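Local coordinates for cobalamin biosynthesis protein CobN (Mycobacterium tuberculosis, PDB 7C6O) that is the large, catalytic subunit of cobaltochelatase, the enzyme that inserts cobalt into the corrin ring during aerobic cobalamin biosynthesis, at residues P38-V42 with S58-Y62; H522-L526 with K999-Y1003. One frame throughout, in Å; residues are numbered along the deposited sequence.

Contact 1 of 2, residues P38-V42 with S58-Y62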
loop_
_atom_site.group_PDB
_atom_site.type_symbol
_atom_site.label_atom_id
_atom_site.label_comp_id
_atom_site.label_asym_id
_atom_site.label_seq_id
_atom_site.Cartn_x
_atom_site.Cartn_y
_atom_site.Cartn_z
ATOM N N PRO A 38 29.883 -42.542 -20.892
ATOM C CA PRO A 38 30.797 -41.468 -20.492
ATOM C C PRO A 38 31.990 -41.954 -19.684
ATOM O O PRO A 38 32.008 -41.775 -18.468
ATOM C CB PRO A 38 29.920 -40.565 -19.629
ATOM C CG PRO A 38 28.836 -41.451 -19.126
ATOM C CD PRO A 38 28.566 -42.411 -20.244
ATOM N N GLU A 39 32.969 -42.559 -20.338
ATOM C CA GLU A 39 34.150 -42.960 -19.587
ATOM C C GLU A 39 35.171 -41.822 -19.564
ATOM O O GLU A 39 35.577 -41.407 -18.471
ATOM C CB GLU A 39 34.749 -44.255 -20.151
ATOM C CG GLU A 39 35.793 -44.902 -19.248
ATOM C CD GLU A 39 37.180 -44.317 -19.436
ATOM O OE1 GLU A 39 37.705 -44.379 -20.568
ATOM O OE2 GLU A 39 37.741 -43.786 -18.454
ATOM N N PRO A 40 35.605 -41.275 -20.708
ATOM C CA PRO A 40 36.598 -40.195 -20.652
ATOM C C PRO A 40 36.033 -38.959 -19.967
ATOM O O PRO A 40 34.843 -38.653 -20.065
ATOM C CB PRO A 40 36.918 -39.919 -22.126
ATOM C CG PRO A 40 36.454 -41.129 -22.859
ATOM C CD PRO A 40 35.257 -41.593 -22.105
ATOM N N THR A 41 36.907 -38.250 -19.262
ATOM C CA THR A 41 36.513 -37.065 -18.512
ATOM C C THR A 41 36.657 -35.832 -19.395
ATOM O O THR A 41 37.745 -35.554 -19.909
ATOM C CB THR A 41 37.360 -36.915 -17.251
ATOM O OG1 THR A 41 37.170 -38.056 -16.408
ATOM C CG2 THR A 41 36.957 -35.662 -16.497
ATOM N N VAL A 42 35.564 -35.093 -19.560
ATOM C CA VAL A 42 35.559 -33.847 -20.318
ATOM C C VAL A 42 35.411 -32.700 -19.330
ATOM O O VAL A 42 34.430 -32.640 -18.578
ATOM C CB VAL A 42 34.440 -33.822 -21.368
ATOM C CG1 VAL A 42 34.377 -32.458 -22.042
ATOM C CG2 VAL A 42 34.659 -34.919 -22.397
ATOM N N SER A 58 23.225 -33.737 -17.633
ATOM C CA SER A 58 23.353 -34.686 -18.735
ATOM C C SER A 58 23.697 -36.089 -18.251
ATOM O O SER A 58 23.398 -37.070 -18.941
ATOM C CB SER A 58 24.422 -34.212 -19.722
ATOM O OG SER A 58 25.721 -34.452 -19.207
ATOM N N GLY A 59 24.330 -36.209 -17.087
ATOM C CA GLY A 59 24.768 -37.498 -16.602
ATOM C C GLY A 59 26.046 -38.011 -17.225
ATOM O O GLY A 59 26.524 -39.079 -16.822
ATOM N N LYS A 60 26.608 -37.295 -18.197
ATOM C CA LYS A 60 27.894 -37.662 -18.763
ATOM C C LYS A 60 29.020 -37.314 -17.792
ATOM O O LYS A 60 28.846 -36.540 -16.847
ATOM C CB LYS A 60 28.115 -36.952 -20.100
ATOM C CG LYS A 60 27.276 -37.490 -21.253
ATOM C CD LYS A 60 27.669 -38.919 -21.584
ATOM C CE LYS A 60 27.431 -39.261 -23.039
ATOM N NZ LYS A 60 28.024 -40.586 -23.389
ATOM N N ASN A 61 30.192 -37.899 -18.039
ATOM C CA ASN A 61 31.348 -37.725 -17.161
ATOM C C ASN A 61 31.995 -36.376 -17.458
ATOM O O ASN A 61 33.007 -36.262 -18.155
ATOM C CB ASN A 61 32.341 -38.867 -17.329
ATOM C CG ASN A 61 33.507 -38.762 -16.369
ATOM O OD1 ASN A 61 33.413 -38.095 -15.339
ATOM N ND2 ASN A 61 34.615 -39.411 -16.704
ATOM N N TYR A 62 31.389 -35.335 -16.900
ATOM C CA TYR A 62 31.873 -33.971 -17.024
ATOM C C TYR A 62 32.472 -33.494 -15.709
ATOM O O TYR A 62 32.004 -33.866 -14.629
ATOM C CB TYR A 62 30.739 -33.006 -17.393
ATOM C CG TYR A 62 30.376 -32.870 -18.856
ATOM C CD1 TYR A 62 31.180 -32.148 -19.729
ATOM C CD2 TYR A 62 29.185 -33.395 -19.347
ATOM C CE1 TYR A 62 30.833 -31.993 -21.061
ATOM C CE2 TYR A 62 28.828 -33.244 -20.676
ATOM C CZ TYR A 62 29.655 -32.541 -21.528
ATOM O OH TYR A 62 29.302 -32.386 -22.851
#
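With CG anti to the backbone N (chi1 -176°), Asn61 sends its carboxamide across to the bend at Glu39-Thr41, while Lys60, folded at chi2 (-65°), brings its aliphatic chain over Pro38. ND2 of Asn61 makes two of the polar links: it donates to Glu39 O at 2.8 Å, a bond almost in the amide plane of the asparagine that meets the carbonyl from above its own plane. The same nitrogen makes a weak bond to Thr41 OG1, and OD1 is taken by Arg63, so both ends of the amide fix its rotation. Next to it in sequence, Lys60 CD is pressed by Pro38 CB at 3.4 Å, tighter than usual for two carbons, the side chains crossing at about a right angle. Beyond the bend the backbones take over. Val42 N donates almost straight to Asn61 O, which His153 NE2 also binds, at 3.1 Å, the first rung of the parallel pairing between strands 42-46 and 62-65, and Val42 O receives a CA-H...O contact from Tyr62 CA at 3.3 Å. Val42 CG1 lies alongside the Tyr62 ring, 3.7 Å from CE1, on the sheet face covered by helix 146-161, where Leu149 O binds the phenol. Pro38 CB covers Asn61 N at 3.1 Å and no partner is found for it, a cost probably offset by the carbonyl and carboxamide bonds holding the N-terminal arm on the neighbouring strand.

Contact 2 of 2, residues H522-L526 with K999-Y1003; sequences HDPDL and KPGTY
Lys999 reaches Asp525 through a fully extended side chain, CG anti to the backbone N (chi1 -178°), and ends in a salt bridge of 3.0 Å from NZ to Asp525 OD2. The ammonium approaches from above the carboxylate plane, 57° out of it. A water bound to NZ at 2.8 Å donates in turn to His522 O, which ties the lysine to the start of the opposing loop. Nearer the backbone, the lysine's CD touches the CG corner of Pro524 at 4.0 Å, the two side chains crossing at about a right angle. Lys999 opens a type II beta turn that runs through Pro1000 and Gly1001, the glycine taking the positive phi expected at its third position. Facing it is a type I turn, Asp523 to Leu526, so the contact is the meeting of two beta turns from distant parts of the chain. Thr1002 closes the type II turn, its N donating to Lys999 O; in the conformer described, OG1 also donates to that oxygen, and CG2 lies 3.5 Å from Asp525 CB. At Tyr1003 the backbone carbonyl shares a second water with Pro524 O, 2.7 Å from the latter, while the phenol is held by Asp946.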
loop_
_atom_site.group_PDB
_atom_site.type_symbol
_atom_site.label_atom_id
_atom_site.label_comp_id
_atom_site.label_asym_id
_atom_site.label_seq_id
_atom_site.Cartn_x
_atom_site.Cartn_y
_atom_site.Cartn_z
ATOM N N HIS A 522 1.635 -4.435 25.894
ATOM C CA HIS A 522 2.784 -5.336 25.825
ATOM C C HIS A 522 2.868 -6.209 24.583
ATOM O O HIS A 522 3.951 -6.742 24.319
ATOM C CB HIS A 522 2.811 -6.251 27.054
ATOM C CG HIS A 522 2.953 -5.516 28.349
ATOM N ND1 HIS A 522 4.172 -5.100 28.837
ATOM C CD2 HIS A 522 2.028 -5.118 29.253
ATOM C CE1 HIS A 522 3.993 -4.477 29.988
ATOM N NE2 HIS A 522 2.702 -4.475 30.264
ATOM N N ASP A 523 1.798 -6.403 23.816
ATOM C CA ASP A 523 1.770 -7.431 22.774
ATOM C C ASP A 523 1.182 -6.887 21.481
ATOM O O ASP A 523 0.055 -7.229 21.104
ATOM C CB ASP A 523 0.980 -8.651 23.250
ATOM C CG ASP A 523 1.473 -9.176 24.578
ATOM O OD1 ASP A 523 2.610 -9.692 24.631
ATOM O OD2 ASP A 523 0.730 -9.055 25.573
ATOM N N PRO A 524 1.934 -6.055 20.756
ATOM C CA PRO A 524 1.501 -5.703 19.396
ATOM C C PRO A 524 1.387 -6.915 18.490
ATOM O O PRO A 524 0.633 -6.863 17.512
ATOM C CB PRO A 524 2.586 -4.730 18.915
ATOM C CG PRO A 524 3.777 -5.036 19.768
ATOM C CD PRO A 524 3.228 -5.442 21.102
ATOM N N ASP A 525 2.076 -8.018 18.814
ATOM C CA ASP A 525 2.043 -9.252 18.034
ATOM C C ASP A 525 0.980 -10.234 18.512
ATOM O O ASP A 525 1.128 -11.447 18.297
ATOM C CB ASP A 525 3.420 -9.921 18.048
ATOM C CG ASP A 525 4.011 -10.018 19.438
ATOM O OD1 ASP A 525 3.420 -9.460 20.387
ATOM O OD2 ASP A 525 5.075 -10.657 19.581
ATOM N N LEU A 526 -0.084 -9.748 19.147
ATOM C CA LEU A 526 -1.173 -10.596 19.607
ATOM C C LEU A 526 -1.694 -11.456 18.456
ATOM O O LEU A 526 -2.124 -10.909 17.431
ATOM C CB LEU A 526 -2.304 -9.740 20.173
ATOM C CG LEU A 526 -3.544 -10.499 20.653
ATOM C CD1 LEU A 526 -3.218 -11.334 21.880
ATOM C CD2 LEU A 526 -4.703 -9.543 20.937
ATOM N N LYS A 999 6.889 -3.234 15.581
ATOM C CA LYS A 999 7.636 -4.446 15.882
ATOM C C LYS A 999 7.670 -5.345 14.648
ATOM O O LYS A 999 6.658 -5.465 13.942
ATOM C CB LYS A 999 6.997 -5.188 17.061
ATOM C CG LYS A 999 7.729 -6.454 17.488
ATOM C CD LYS A 999 7.126 -7.056 18.748
ATOM C CE LYS A 999 7.921 -8.273 19.208
ATOM N NZ LYS A 999 7.360 -8.897 20.440
ATOM N N PRO A 1000 8.814 -5.962 14.341
ATOM C CA PRO A 1000 8.880 -6.863 13.185
ATOM C C PRO A 1000 7.790 -7.919 13.250
ATOM O O PRO A 1000 7.497 -8.474 14.311
ATOM C CB PRO A 1000 10.273 -7.491 13.300
ATOM C CG PRO A 1000 11.061 -6.514 14.077
ATOM C CD PRO A 1000 10.111 -5.847 15.029
ATOM N N GLY A 1001 7.184 -8.184 12.098
ATOM C CA GLY A 1001 6.092 -9.120 12.018
ATOM C C GLY A 1001 4.750 -8.574 12.446
ATOM O O GLY A 1001 3.776 -9.336 12.472
ATOM N N THR A 1002 4.657 -7.287 12.794
ATOM C CA THR A 1002 3.437 -6.682 13.316
ATOM C C THR A 1002 3.221 -5.323 12.660
ATOM O O THR A 1002 4.077 -4.815 11.928
ATOM C CB THR A 1002 3.483 -6.506 14.841
ATOM O OG1 THR A 1002 4.242 -5.333 15.163
ATOM C CG2 THR A 1002 4.128 -7.697 15.506
ATOM N N TYR A 1003 2.082 -4.710 12.995
ATOM C CA TYR A 1003 1.647 -3.448 12.419
ATOM C C TYR A 1003 0.965 -2.601 13.483
ATOM O O TYR A 1003 0.599 -3.085 14.555
ATOM C CB TYR A 1003 0.696 -3.694 11.237
ATOM C CG TYR A 1003 1.338 -4.567 10.197
ATOM C CD1 TYR A 1003 2.136 -4.011 9.212
ATOM C CD2 TYR A 1003 1.202 -5.951 10.236
ATOM C CE1 TYR A 1003 2.757 -4.796 8.278
ATOM C CE2 TYR A 1003 1.828 -6.753 9.299
ATOM C CZ TYR A 1003 2.604 -6.165 8.322
ATOM O OH TYR A 1003 3.235 -6.938 7.381
HETATM O O HOH W 1 6.514 -7.058 22.380
HETATM O O HOH W 2 -0.541 -5.392 15.556
#

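In the fold
From the N terminus the chain enters contact 1 almost at once. It closes a short loop around helix 49-58, the crossover of a beta-alpha-beta unit, and joins strands 42-46 and 62-65 at one edge of a four-stranded parallel sheet, the centre of the contact lying about 52 Å from the centre of the chain. Contact 2 opens only after contact 1 has closed, in series. It spans more than 470 residues, bringing the loop between helices 517-522 and 530-539 against the one that follows strand 995-997 of a separate mixed sheet. Contact 1 is local to a peripheral domain and contact 2 ties distant regions nearer the middle; their nearest atoms are about 42 Å apart.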